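Local coordinates for protein dTDP-4-dehydrorhamnose 3,5-epimerase (Elizabethkingia anophelis NUHP1, PDB 6C46) that probably epimerises the C3' and C5' positions of dTDP-4-dehydro-6-deoxy-glucose, a step on the way to dTDP-L-rhamnose, and binds calcium, at residues T14-D18 and R97-T102; Y33-Y38 and N115-F119; L66-H70 and L174-D178; H70-G74 and K185-Y189. All blocks are in the same frame, centred on the assembly; numbering follows the deposited sequence.

Interaction 1: residues T14-D18 and R97-T102; sequences TPLKD and RENSET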
loop_
_atom_site.group_PDB
_atom_site.type_symbol
_atom_site.label_atom_id
_atom_site.label_comp_id
_atom_site.label_asym_id
_atom_site.label_seq_id
_atom_site.Cartn_x
_atom_site.Cartn_y
_atom_site.Cartn_z
ATOM N N THR A 14 2.570 8.805 -20.313
ATOM C CA THR A 14 1.265 9.397 -20.607
ATOM C C THR A 14 1.477 10.730 -21.316
ATOM O O THR A 14 2.621 11.196 -21.434
ATOM C CB THR A 14 0.447 9.626 -19.323
ATOM O OG1 THR A 14 0.994 10.735 -18.610
ATOM C CG2 THR A 14 0.487 8.389 -18.440
ATOM N N PRO A 15 0.416 11.383 -21.796
ATOM C CA PRO A 15 0.599 12.701 -22.421
ATOM C C PRO A 15 1.031 13.802 -21.461
ATOM O O PRO A 15 1.294 14.911 -21.932
ATOM C CB PRO A 15 -0.785 13.010 -23.014
ATOM C CG PRO A 15 -1.463 11.668 -23.168
ATOM C CD PRO A 15 -0.948 10.856 -22.012
ATOM N N LEU A 16 1.076 13.574 -20.143
ATOM C CA LEU A 16 1.457 14.631 -19.210
ATOM C C LEU A 16 2.890 14.399 -18.734
ATOM O O LEU A 16 3.247 13.278 -18.367
ATOM C CB LEU A 16 0.489 14.704 -18.019
ATOM C CG LEU A 16 -1.004 14.824 -18.387
ATOM C CD1 LEU A 16 -1.851 15.010 -17.127
ATOM C CD2 LEU A 16 -1.269 15.960 -19.363
ATOM N N LYS A 17 3.709 15.447 -18.760
ATOM C CA LYS A 17 5.116 15.273 -18.400
ATOM C C LYS A 17 5.251 14.785 -16.969
ATOM O O LYS A 17 4.652 15.360 -16.060
ATOM C CB LYS A 17 5.873 16.593 -18.538
ATOM C CG LYS A 17 7.397 16.445 -18.359
ATOM C CD LYS A 17 8.112 17.808 -18.505
ATOM C CE LYS A 17 7.776 18.739 -17.357
ATOM N NZ LYS A 17 8.569 19.993 -17.425
ATOM N N ASP A 18 6.091 13.765 -16.770
ATOM C CA ASP A 18 6.451 13.168 -15.484
ATOM C C ASP A 18 5.327 12.352 -14.884
ATOM O O ASP A 18 5.466 11.869 -13.757
ATOM C CB ASP A 18 6.875 14.197 -14.430
ATOM C CG ASP A 18 8.042 15.074 -14.894
ATOM O OD1 ASP A 18 9.054 14.513 -15.348
ATOM O OD2 ASP A 18 7.942 16.317 -14.801
ATOM N N ARG A 97 1.630 22.998 -13.555
ATOM C CA ARG A 97 2.927 23.663 -13.493
ATOM C C ARG A 97 3.033 24.667 -14.635
ATOM O O ARG A 97 3.128 24.279 -15.807
ATOM C CB ARG A 97 4.050 22.626 -13.553
ATOM C CG ARG A 97 3.942 21.628 -12.402
ATOM C CD ARG A 97 4.851 20.434 -12.624
ATOM N NE ARG A 97 4.485 19.740 -13.866
ATOM C CZ ARG A 97 5.103 18.662 -14.330
ATOM N NH1 ARG A 97 6.120 18.134 -13.650
ATOM N NH2 ARG A 97 4.695 18.112 -15.474
ATOM N N GLU A 98 3.085 25.959 -14.293
ATOM C CA GLU A 98 3.012 26.999 -15.328
ATOM C C GLU A 98 4.173 26.910 -16.306
ATOM O O GLU A 98 4.053 27.347 -17.457
ATOM C CB GLU A 98 2.965 28.398 -14.699
ATOM N N ASN A 99 5.294 26.346 -15.879
ATOM C CA ASN A 99 6.514 26.173 -16.653
ATOM C C ASN A 99 6.537 24.882 -17.464
ATOM O O ASN A 99 7.512 24.628 -18.169
ATOM C CB ASN A 99 7.722 26.194 -15.703
ATOM C CG ASN A 99 7.488 25.371 -14.426
ATOM O OD1 ASN A 99 6.392 25.374 -13.850
ATOM N ND2 ASN A 99 8.530 24.688 -13.970
ATOM N N SER A 100 5.526 24.029 -17.324
ATOM C CA SER A 100 5.497 22.726 -17.972
ATOM C C SER A 100 4.948 22.842 -19.386
ATOM O O SER A 100 3.966 23.548 -19.625
ATOM C CB SER A 100 4.624 21.749 -17.169
ATOM O OG SER A 100 4.362 20.594 -17.936
ATOM N N GLU A 101 5.560 22.112 -20.322
ATOM C CA GLU A 101 5.007 22.074 -21.673
ATOM C C GLU A 101 3.618 21.444 -21.713
ATOM O O GLU A 101 2.914 21.623 -22.709
ATOM C CB GLU A 101 5.934 21.305 -22.609
ATOM C CG GLU A 101 6.141 19.876 -22.144
ATOM C CD GLU A 101 7.418 19.262 -22.698
ATOM O OE1 GLU A 101 7.373 18.729 -23.833
ATOM O OE2 GLU A 101 8.460 19.334 -21.998
ATOM N N THR A 102 3.200 20.712 -20.672
ATOM C CA THR A 102 1.842 20.167 -20.647
ATOM C C THR A 102 0.963 20.863 -19.607
ATOM O O THR A 102 -0.059 20.307 -19.181
ATOM C CB THR A 102 1.841 18.641 -20.457
ATOM O OG1 THR A 102 2.580 18.242 -19.295
ATOM C CG2 THR A 102 2.464 17.965 -21.698
HETATM O O HOH W 1 8.175 21.276 -19.884
#

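Interaction 2: residues Y33-Y38 and N115-F119; sequences YFYEKY and NKLQF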
loop_
_atom_site.group_PDB
_atom_site.type_symbol
_atom_site.label_atom_id
_atom_site.label_comp_id
_atom_site.label_asym_id
_atom_site.label_seq_id
_atom_site.Cartn_x
_atom_site.Cartn_y
_atom_site.Cartn_z
ATOM N N TYR A 33 -0.709 -15.740 -7.335
ATOM C CA TYR A 33 0.212 -14.872 -8.063
ATOM C C TYR A 33 0.998 -14.027 -7.069
ATOM O O TYR A 33 0.661 -13.940 -5.885
ATOM C CB TYR A 33 -0.516 -13.970 -9.079
ATOM C CG TYR A 33 -1.474 -12.923 -8.510
ATOM C CD1 TYR A 33 -1.000 -11.841 -7.773
ATOM C CD2 TYR A 33 -2.838 -12.969 -8.786
ATOM C CE1 TYR A 33 -1.859 -10.878 -7.262
ATOM C CE2 TYR A 33 -3.711 -11.982 -8.289
ATOM C CZ TYR A 33 -3.212 -10.946 -7.535
ATOM O OH TYR A 33 -4.047 -9.975 -7.012
ATOM N N PHE A 34 2.047 -13.384 -7.568
ATOM C CA PHE A 34 2.789 -12.425 -6.768
ATOM C C PHE A 34 3.361 -11.375 -7.696
ATOM O O PHE A 34 3.631 -11.658 -8.865
ATOM C CB PHE A 34 3.922 -13.098 -5.988
ATOM N N TYR A 35 3.557 -10.165 -7.166
ATOM C CA TYR A 35 4.249 -9.127 -7.917
ATOM C C TYR A 35 4.804 -8.085 -6.965
ATOM O O TYR A 35 4.323 -7.919 -5.836
ATOM C CB TYR A 35 3.362 -8.448 -8.977
ATOM C CG TYR A 35 2.142 -7.675 -8.501
ATOM C CD1 TYR A 35 2.160 -6.285 -8.465
ATOM C CD2 TYR A 35 0.940 -8.330 -8.181
ATOM C CE1 TYR A 35 1.024 -5.553 -8.084
ATOM C CE2 TYR A 35 -0.208 -7.600 -7.800
ATOM C CZ TYR A 35 -0.144 -6.222 -7.742
ATOM O OH TYR A 35 -1.256 -5.496 -7.378
ATOM N N GLU A 36 5.862 -7.426 -7.433
ATOM C CA GLU A 36 6.431 -6.263 -6.771
ATOM C C GLU A 36 5.622 -5.055 -7.213
ATOM O O GLU A 36 5.694 -4.637 -8.368
ATOM C CB GLU A 36 7.911 -6.103 -7.124
ATOM C CG GLU A 36 8.585 -4.910 -6.412
ATOM C CD GLU A 36 10.035 -4.716 -6.837
ATOM O OE1 GLU A 36 10.286 -4.415 -8.025
ATOM O OE2 GLU A 36 10.918 -4.874 -5.971
ATOM N N LYS A 37 4.819 -4.509 -6.310
ATOM C CA LYS A 37 3.964 -3.399 -6.688
ATOM C C LYS A 37 4.766 -2.122 -6.881
ATOM O O LYS A 37 4.521 -1.374 -7.825
ATOM C CB LYS A 37 2.904 -3.188 -5.609
ATOM C CG LYS A 37 1.934 -2.073 -5.917
ATOM C CD LYS A 37 0.689 -2.212 -4.985
ATOM C CE LYS A 37 -0.248 -1.002 -5.135
ATOM N NZ LYS A 37 -1.561 -1.192 -4.422
ATOM N N TYR A 38 5.723 -1.851 -5.995
ATOM C CA TYR A 38 6.452 -0.592 -6.079
ATOM C C TYR A 38 7.836 -0.813 -5.501
ATOM O O TYR A 38 8.009 -1.592 -4.560
ATOM C CB TYR A 38 5.736 0.543 -5.312
ATOM C CG TYR A 38 6.548 1.823 -5.316
ATOM C CD1 TYR A 38 6.681 2.571 -6.480
ATOM C CD2 TYR A 38 7.217 2.252 -4.170
ATOM C CE1 TYR A 38 7.434 3.724 -6.508
ATOM C CE2 TYR A 38 7.990 3.425 -4.189
ATOM C CZ TYR A 38 8.081 4.149 -5.371
ATOM O OH TYR A 38 8.828 5.305 -5.446
ATOM N N ASN A 115 -7.123 -4.644 -12.952
ATOM C CA ASN A 115 -5.987 -4.335 -13.822
ATOM C C ASN A 115 -4.708 -4.047 -13.057
ATOM O O ASN A 115 -3.632 -4.021 -13.673
ATOM C CB ASN A 115 -6.319 -3.207 -14.846
ATOM C CG ASN A 115 -6.467 -1.781 -14.256
ATOM O OD1 ASN A 115 -5.960 -1.424 -13.184
ATOM N ND2 ASN A 115 -7.166 -0.938 -15.023
ATOM N N LYS A 116 -4.787 -3.853 -11.734
ATOM C CA LYS A 116 -3.618 -3.716 -10.865
ATOM C C LYS A 116 -2.726 -2.541 -11.243
ATOM O O LYS A 116 -1.577 -2.445 -10.776
ATOM C CB LYS A 116 -2.790 -5.005 -10.855
ATOM C CG LYS A 116 -3.597 -6.247 -10.527
ATOM C CD LYS A 116 -2.698 -7.516 -10.591
ATOM C CE LYS A 116 -3.502 -8.808 -10.438
ATOM N NZ LYS A 116 -4.488 -9.033 -11.526
ATOM N N LEU A 117 -3.237 -1.606 -12.037
ATOM C CA LEU A 117 -2.422 -0.472 -12.443
ATOM C C LEU A 117 -2.248 0.542 -11.312
ATOM O O LEU A 117 -3.108 0.709 -10.444
ATOM C CB LEU A 117 -3.063 0.224 -13.653
ATOM C CG LEU A 117 -3.127 -0.637 -14.932
ATOM C CD1 LEU A 117 -3.857 0.089 -16.113
ATOM C CD2 LEU A 117 -1.721 -1.045 -15.354
ATOM N N GLN A 118 -1.130 1.259 -11.353
ATOM C CA GLN A 118 -0.933 2.422 -10.504
ATOM C C GLN A 118 -0.654 3.632 -11.382
ATOM O O GLN A 118 -0.071 3.514 -12.461
ATOM C CB GLN A 118 0.238 2.237 -9.558
ATOM C CG GLN A 118 0.098 1.040 -8.624
ATOM C CD GLN A 118 1.443 0.742 -8.026
ATOM O OE1 GLN A 118 1.791 1.295 -6.996
ATOM N NE2 GLN A 118 2.241 -0.082 -8.720
ATOM N N PHE A 119 -1.003 4.801 -10.865
ATOM C CA PHE A 119 -0.923 6.054 -11.610
ATOM C C PHE A 119 -0.101 7.002 -10.750
ATOM O O PHE A 119 -0.443 7.231 -9.582
ATOM C CB PHE A 119 -2.343 6.579 -11.861
ATOM C CG PHE A 119 -2.441 7.783 -12.779
ATOM C CD1 PHE A 119 -3.457 8.715 -12.587
ATOM C CD2 PHE A 119 -1.597 7.944 -13.854
ATOM C CE1 PHE A 119 -3.606 9.813 -13.453
ATOM C CE2 PHE A 119 -1.731 9.029 -14.710
ATOM C CZ PHE A 119 -2.737 9.973 -14.504
HETATM O O HOH W 2 -1.109 -2.883 -8.042
#

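Interaction 3: residues L66-H70 and L174-D178; sequences LRGLH and LSEKD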
loop_
_atom_site.group_PDB
_atom_site.type_symbol
_atom_site.label_atom_id
_atom_site.label_comp_id
_atom_site.label_asym_id
_atom_site.label_seq_id
_atom_site.Cartn_x
_atom_site.Cartn_y
_atom_site.Cartn_z
ATOM N N LEU A 66 -17.625 11.368 -6.784
ATOM C CA LEU A 66 -16.560 12.024 -7.538
ATOM C C LEU A 66 -15.868 13.001 -6.600
ATOM O O LEU A 66 -16.529 13.860 -6.012
ATOM C CB LEU A 66 -17.146 12.738 -8.759
ATOM C CG LEU A 66 -16.208 13.226 -9.887
ATOM C CD1 LEU A 66 -17.018 13.484 -11.134
ATOM C CD2 LEU A 66 -15.423 14.468 -9.492
ATOM N N ARG A 67 -14.555 12.835 -6.409
ATOM C CA ARG A 67 -13.764 13.679 -5.518
ATOM C C ARG A 67 -12.675 14.383 -6.321
ATOM O O ARG A 67 -11.909 13.725 -7.016
ATOM C CB ARG A 67 -13.123 12.844 -4.400
ATOM C CG ARG A 67 -14.141 12.104 -3.513
ATOM C CD ARG A 67 -14.248 12.731 -2.132
ATOM N NE ARG A 67 -15.149 11.998 -1.243
ATOM C CZ ARG A 67 -16.327 12.455 -0.830
ATOM N NH1 ARG A 67 -16.754 13.643 -1.237
ATOM N NH2 ARG A 67 -17.079 11.720 -0.016
ATOM N N GLY A 68 -12.592 15.709 -6.203
ATOM C CA GLY A 68 -11.527 16.458 -6.868
ATOM C C GLY A 68 -12.018 17.783 -7.423
ATOM O O GLY A 68 -13.173 18.141 -7.178
ATOM N N LEU A 69 -11.179 18.536 -8.140
ATOM C CA LEU A 69 -9.767 18.246 -8.332
ATOM C C LEU A 69 -9.002 18.874 -7.180
ATOM O O LEU A 69 -9.230 20.039 -6.890
ATOM C CB LEU A 69 -9.291 18.807 -9.686
ATOM C CG LEU A 69 -9.988 18.146 -10.879
ATOM C CD1 LEU A 69 -9.935 19.056 -12.116
ATOM C CD2 LEU A 69 -9.341 16.765 -11.160
ATOM N N HIS A 70 -8.093 18.130 -6.536
ATOM C CA HIS A 70 -7.461 18.566 -5.293
ATOM C C HIS A 70 -5.945 18.612 -5.423
ATOM O O HIS A 70 -5.348 17.844 -6.185
ATOM C CB HIS A 70 -7.791 17.606 -4.126
ATOM C CG HIS A 70 -9.253 17.506 -3.822
ATOM N ND1 HIS A 70 -9.827 16.366 -3.302
ATOM C CD2 HIS A 70 -10.253 18.411 -3.941
ATOM C CE1 HIS A 70 -11.123 16.569 -3.119
ATOM N NE2 HIS A 70 -11.410 17.802 -3.498
ATOM N N LEU A 174 -21.178 14.844 -5.415
ATOM C CA LEU A 174 -20.095 15.767 -5.093
ATOM C C LEU A 174 -20.308 16.396 -3.729
ATOM O O LEU A 174 -21.434 16.745 -3.369
ATOM C CB LEU A 174 -20.002 16.888 -6.129
ATOM C CG LEU A 174 -19.556 16.340 -7.469
ATOM C CD1 LEU A 174 -20.544 16.771 -8.514
ATOM C CD2 LEU A 174 -18.125 16.771 -7.761
ATOM N N SER A 175 -19.222 16.553 -2.982
ATOM C CA SER A 175 -19.285 17.284 -1.727
ATOM C C SER A 175 -19.610 18.751 -2.001
ATOM O O SER A 175 -19.456 19.243 -3.124
ATOM C CB SER A 175 -17.954 17.163 -0.993
ATOM O OG SER A 175 -16.931 17.850 -1.703
ATOM N N GLU A 176 -20.084 19.457 -0.963
ATOM C CA GLU A 176 -20.340 20.889 -1.126
ATOM C C GLU A 176 -19.065 21.627 -1.532
ATOM O O GLU A 176 -19.101 22.521 -2.390
ATOM C CB GLU A 176 -20.926 21.489 0.160
ATOM N N LYS A 177 -17.935 21.287 -0.905
ATOM C CA LYS A 177 -16.669 21.923 -1.264
ATOM C C LYS A 177 -16.346 21.693 -2.733
ATOM O O LYS A 177 -16.031 22.637 -3.464
ATOM C CB LYS A 177 -15.531 21.402 -0.379
ATOM N N ASP A 178 -16.453 20.447 -3.201
ATOM C CA ASP A 178 -16.096 20.201 -4.596
ATOM C C ASP A 178 -17.097 20.837 -5.551
ATOM O O ASP A 178 -16.715 21.249 -6.657
ATOM C CB ASP A 178 -15.937 18.700 -4.840
ATOM C CG ASP A 178 -14.685 18.134 -4.148
ATOM O OD1 ASP A 178 -13.837 18.952 -3.700
ATOM O OD2 ASP A 178 -14.549 16.891 -4.041
HETATM O O HOH W 3 -16.705 15.351 -3.941
HETATM O O HOH W 4 -14.493 20.351 -7.967
#

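Interaction 4: residues H70-G74 and K185-Y189; sequences HLQKG and KDKNY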
loop_
_atom_site.group_PDB
_atom_site.type_symbol
_atom_site.label_atom_id
_atom_site.label_comp_id
_atom_site.label_asym_id
_atom_site.label_seq_id
_atom_site.Cartn_x
_atom_site.Cartn_y
_atom_site.Cartn_z
ATOM N N HIS A 70 -8.093 18.130 -6.536
ATOM C CA HIS A 70 -7.461 18.566 -5.293
ATOM C C HIS A 70 -5.945 18.612 -5.423
ATOM O O HIS A 70 -5.348 17.844 -6.185
ATOM C CB HIS A 70 -7.791 17.606 -4.126
ATOM C CG HIS A 70 -9.253 17.506 -3.822
ATOM N ND1 HIS A 70 -9.827 16.366 -3.302
ATOM C CD2 HIS A 70 -10.253 18.411 -3.941
ATOM C CE1 HIS A 70 -11.123 16.569 -3.119
ATOM N NE2 HIS A 70 -11.410 17.802 -3.498
ATOM N N LEU A 71 -5.329 19.461 -4.606
ATOM C CA LEU A 71 -3.873 19.568 -4.553
ATOM C C LEU A 71 -3.512 20.296 -3.267
ATOM O O LEU A 71 -4.372 20.874 -2.600
ATOM C CB LEU A 71 -3.322 20.323 -5.774
ATOM C CG LEU A 71 -3.936 21.739 -5.726
ATOM C CD1 LEU A 71 -2.901 22.809 -5.404
ATOM C CD2 LEU A 71 -4.712 22.090 -6.983
ATOM N N GLN A 72 -2.226 20.263 -2.922
ATOM C CA GLN A 72 -1.680 21.118 -1.876
ATOM C C GLN A 72 -0.658 22.042 -2.526
ATOM O O GLN A 72 0.068 21.625 -3.436
ATOM C CB GLN A 72 -1.040 20.287 -0.727
ATOM C CG GLN A 72 -2.106 19.595 0.125
ATOM C CD GLN A 72 -1.595 18.915 1.385
ATOM O OE1 GLN A 72 -2.393 18.512 2.229
ATOM N NE2 GLN A 72 -0.279 18.818 1.542
ATOM N N LYS A 73 -0.637 23.296 -2.094
ATOM C CA LYS A 73 0.167 24.323 -2.755
ATOM C C LYS A 73 1.603 24.370 -2.243
ATOM O O LYS A 73 1.884 24.058 -1.086
ATOM C CB LYS A 73 -0.451 25.701 -2.565
ATOM C CG LYS A 73 -1.786 25.901 -3.262
ATOM C CD LYS A 73 -2.306 27.320 -2.946
ATOM C CE LYS A 73 -3.823 27.403 -3.106
ATOM N NZ LYS A 73 -4.386 28.742 -2.727
ATOM N N GLY A 74 2.504 24.804 -3.118
ATOM C CA GLY A 74 3.841 25.212 -2.692
ATOM C C GLY A 74 4.652 24.069 -2.107
ATOM O O GLY A 74 4.650 22.945 -2.609
ATOM N N LYS A 185 -9.263 28.942 -14.312
ATOM C CA LYS A 185 -8.668 30.241 -14.613
ATOM C C LYS A 185 -8.496 31.101 -13.372
ATOM O O LYS A 185 -7.750 32.081 -13.416
ATOM C CB LYS A 185 -9.510 31.003 -15.641
ATOM C CG LYS A 185 -9.061 30.834 -17.064
ATOM C CD LYS A 185 -9.899 31.699 -17.993
ATOM C CE LYS A 185 -11.394 31.418 -17.833
ATOM N NZ LYS A 185 -12.215 32.309 -18.711
ATOM N N ASP A 186 -9.166 30.761 -12.268
ATOM C CA ASP A 186 -9.015 31.526 -11.034
ATOM C C ASP A 186 -7.730 31.197 -10.289
ATOM O O ASP A 186 -7.377 31.914 -9.346
ATOM C CB ASP A 186 -10.173 31.260 -10.071
ATOM C CG ASP A 186 -11.472 31.906 -10.500
ATOM O OD1 ASP A 186 -11.491 32.684 -11.479
ATOM O OD2 ASP A 186 -12.482 31.641 -9.817
ATOM N N LYS A 187 -7.059 30.114 -10.655
ATOM C CA LYS A 187 -5.736 29.780 -10.135
ATOM C C LYS A 187 -5.728 29.615 -8.613
ATOM O O LYS A 187 -4.941 30.232 -7.903
ATOM C CB LYS A 187 -4.708 30.821 -10.581
ATOM C CG LYS A 187 -4.521 30.813 -12.100
ATOM C CD LYS A 187 -3.587 31.910 -12.566
ATOM C CE LYS A 187 -3.344 31.834 -14.073
ATOM N NZ LYS A 187 -2.349 32.855 -14.518
ATOM N N ASN A 188 -6.584 28.719 -8.121
ATOM C CA ASN A 188 -6.529 28.343 -6.703
ATOM C C ASN A 188 -5.506 27.222 -6.507
ATOM O O ASN A 188 -5.797 26.128 -6.019
ATOM C CB ASN A 188 -7.904 27.924 -6.188
ATOM C CG ASN A 188 -7.889 27.655 -4.707
ATOM O OD1 ASN A 188 -7.165 28.326 -3.972
ATOM N ND2 ASN A 188 -8.653 26.658 -4.258
ATOM N N TYR A 189 -4.287 27.499 -6.943
ATOM C CA TYR A 189 -3.241 26.486 -6.901
ATOM C C TYR A 189 -1.892 27.179 -7.008
ATOM O O TYR A 189 -1.852 28.410 -7.094
ATOM C CB TYR A 189 -3.426 25.453 -8.022
ATOM C CG TYR A 189 -3.472 26.036 -9.408
ATOM C CD1 TYR A 189 -2.304 26.427 -10.041
ATOM C CD2 TYR A 189 -4.677 26.193 -10.096
ATOM C CE1 TYR A 189 -2.314 26.963 -11.306
ATOM C CE2 TYR A 189 -4.689 26.729 -11.395
ATOM C CZ TYR A 189 -3.493 27.111 -11.978
ATOM O OH TYR A 189 -3.430 27.653 -13.238
ATOM O OXT TYR A 189 -0.840 26.535 -7.010
HETATM O O HOH W 5 -2.933 30.128 -4.985
HETATM O O HOH W 6 1.671 26.147 -5.470
#

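Interaction 1: residues T14-D18 and R97-T102
The guanidinium of Arg97 is used at its edge, where it meets Asp18 OD2 and the carbonyl oxygen of Lys17. NH1 of Arg97 forms a salt bridge with Asp18 OD2 at 2.8 Å, nearly in the guanidinium plane, and the carboxylate offers its anti lone pair while its own plane stands 76° from that of the guanidinium. NH2 of Arg97 reaches Lys17 O, also at 2.8 Å, but comes from above the carbonyl plane and makes a bent bond. A second charge, Asp95, pairs with the same NH2, so the flat group is held at several points and can turn little; arginine suits the place because its many N-H groups serve acceptors in different directions.

These are two loops of the cupin-type beta fold: 14-18 joins strands 10-13 and 20-23, while 97-102, which opens with a type I turn from Arg97 to Ser100, joins strands 88-95 and 106-112. Thr102 ties them together on another line. Its OG1 accepts from Lys17 N at 3.1 Å in an almost straight bond of 172° and is also hydrogen-bonded to Asp95, and its CG2 lies 3.3 Å from Pro15 O. With OG1 set between backbone N and carbonyl carbon (chi1 54°), hydroxyl and methyl can both face 14-18. Ser100 OG, another partner of Asp95, takes the N-H of Thr102 in an ST turn. The long Lys17 chain bends at chi3 and crosses Glu101 at about a right angle, its CD 3.8 Å from Glu101 OE2 and its CE near Arg97 NH2 and Ser100 OG. A water links Lys17 NZ with Glu101 N and OE2.

Interaction 2: residues Y33-Y38 and N115-F119
Strand 32-39 passes the start of strand 118-121 and the loop before it without a backbone ladder, the nearest CA atoms, those of Lys37 and Gln118, being 8.5 Å apart, so no backbone-to-backbone bond joins them, and side chains and a water span the gap. In this cupin-fold dimer, strand 32-39 pairs antiparallel with a strand of the second subunit, and the sheet runs on across the interface; the contact therefore sets the strand that pairs with the second subunit against the chain's own sheet.

Lys116 supplies a long apolar chain to two tyrosines. Its CD lies 3.7 Å from Tyr35 CE2 and its CE 3.6 Å from Tyr33 CZ, both approaching the rings obliquely. A bend at chi4 (63°) turns the amine off the line of the chain toward Glu114 O, and the methylenes stay on the aromatic carbons. Lysine fits because it combines this apolar stem with a charge that can be satisfied at a distance. The hydroxyl of Tyr35 is linked through a water to Lys116 O.

Farther along, Gln118 crosses the extended Lys37 chain at a slant, with OE1 3.5 Å from Lys37 CG. Lys37 NZ itself is carried on to Ser83, while Ile58 of the second subunit also packs on this lysine. Buried Gln118 gains a polar partner for its amide: NE2 donates to Lys37 O at 2.8 Å, the oxygen close to the amide plane although NE2 stands above the carbonyl plane.

Interaction 3: residues L66-H70 and L174-D178
Hydrogen bonds to one carboxylate dominate the contact: Asp178 OD1 accepts from His70 NE2 at 2.7 Å, and Asp178 OD2 accepts from Gly68 N at 3.1 Å. The histidine bond is straight (170°), lies in the imidazole plane and arrives on the syn side of OD1, somewhat out of the carboxylate plane, whereas the glycine N-H meets OD2 from above that plane. Gripped at both oxygens, the aspartate can hardly rotate, and its short side chain spans helix to strand without slack. Within the strand, Gly68 CA covers one face of the His70 ring, 3.6 Å above its centre, and so positions the ring for Asp178; glycine suits the position, since its backbone angles would jam a side chain against the preceding carbonyl.

Water adds further links. One molecule joins Leu66 O, Ser175 N and Asp178 OD2; another connects Gly68 O with Asp178 O.

Apolar contact comes at the start of the strand, where Leu66 CD2 and Leu174 CD2 lie side by side at 3.9 Å, near Phe156. A separate van der Waals contact sets Ser175 CB at the guanidinium edge of Arg67.

Capping fixes the aspartate's backbone: Ser175, the N-cap of helix 176-179, accepts from Asp178 N through OG (chi1 68°). His70 is the predicted proton acceptor, with predicted donor Tyr140 about 7 Å away between side chains, and a histidine oriented by a buried carboxylate is consistent with the active site of the RmlC-type epimerases.

Interaction 4: residues H70-G74 and K185-Y189
Lys73 and Asn188 meet through their polar ends: Lys73 NZ donates to Asn188 OD1 at 3.1 Å, tilted 32° from the carbonyl plane, with the two side chains crossing at about a right angle. Leu71 makes the apolar half of the contact, its two methyls CD2 and CD1 lying 3.7 and 3.8 Å from Tyr189 CB. The lysine stem, extended beyond CG, runs past the last residue, so that CG comes within 3.9 Å of Tyr189 OXT and the charge is delivered to the amide. A lysine is apt here, since its length spans the C-terminal backbone and its charge lies near the terminal carboxylate, probably an electrostatically favourable placing.

The chain end thus lies against the end of strand 66-72 in the cupin-type beta fold, where the strand gives way to a loop at Lys73. Two waters extend the link to the carboxylate: one bridges Lys73 NZ and Tyr189 O, the other Gly74 N and Tyr189 OXT.

Behind these contacts, Asn188 is the centre of an inverse gamma turn, and its CG is anti to the backbone N (chi1 -175°), which carries OD1 to the lysine. The other end of its amide, ND2, is held by Ser153, while Leu71 pairs through its backbone with Gly152 and the side chain of Tyr189 touches Phe103.

Overall arrangement
Interactions 3 and 4 share His70 and follow one another along strand 66-72, their centres 14 Å apart: the first sets the predicted proton acceptor against helix 176-179, and the second fastens the chain terminus just beyond it. Interaction 1 joins loops away from the annotated sites, 16 Å from interaction 4 between centres and 23 Å from interaction 3. Interaction 2 lies on the opposite side of the chain's centre from interactions 3 and 4, about 27 and 30 Å away between centres, beside the second subunit. There the side chain of Tyr38 comes within about 7 Å of the bound calcium, which Glu40 and Glu44 ligate, a site distinct from the predicted active site around His70 and Tyr140.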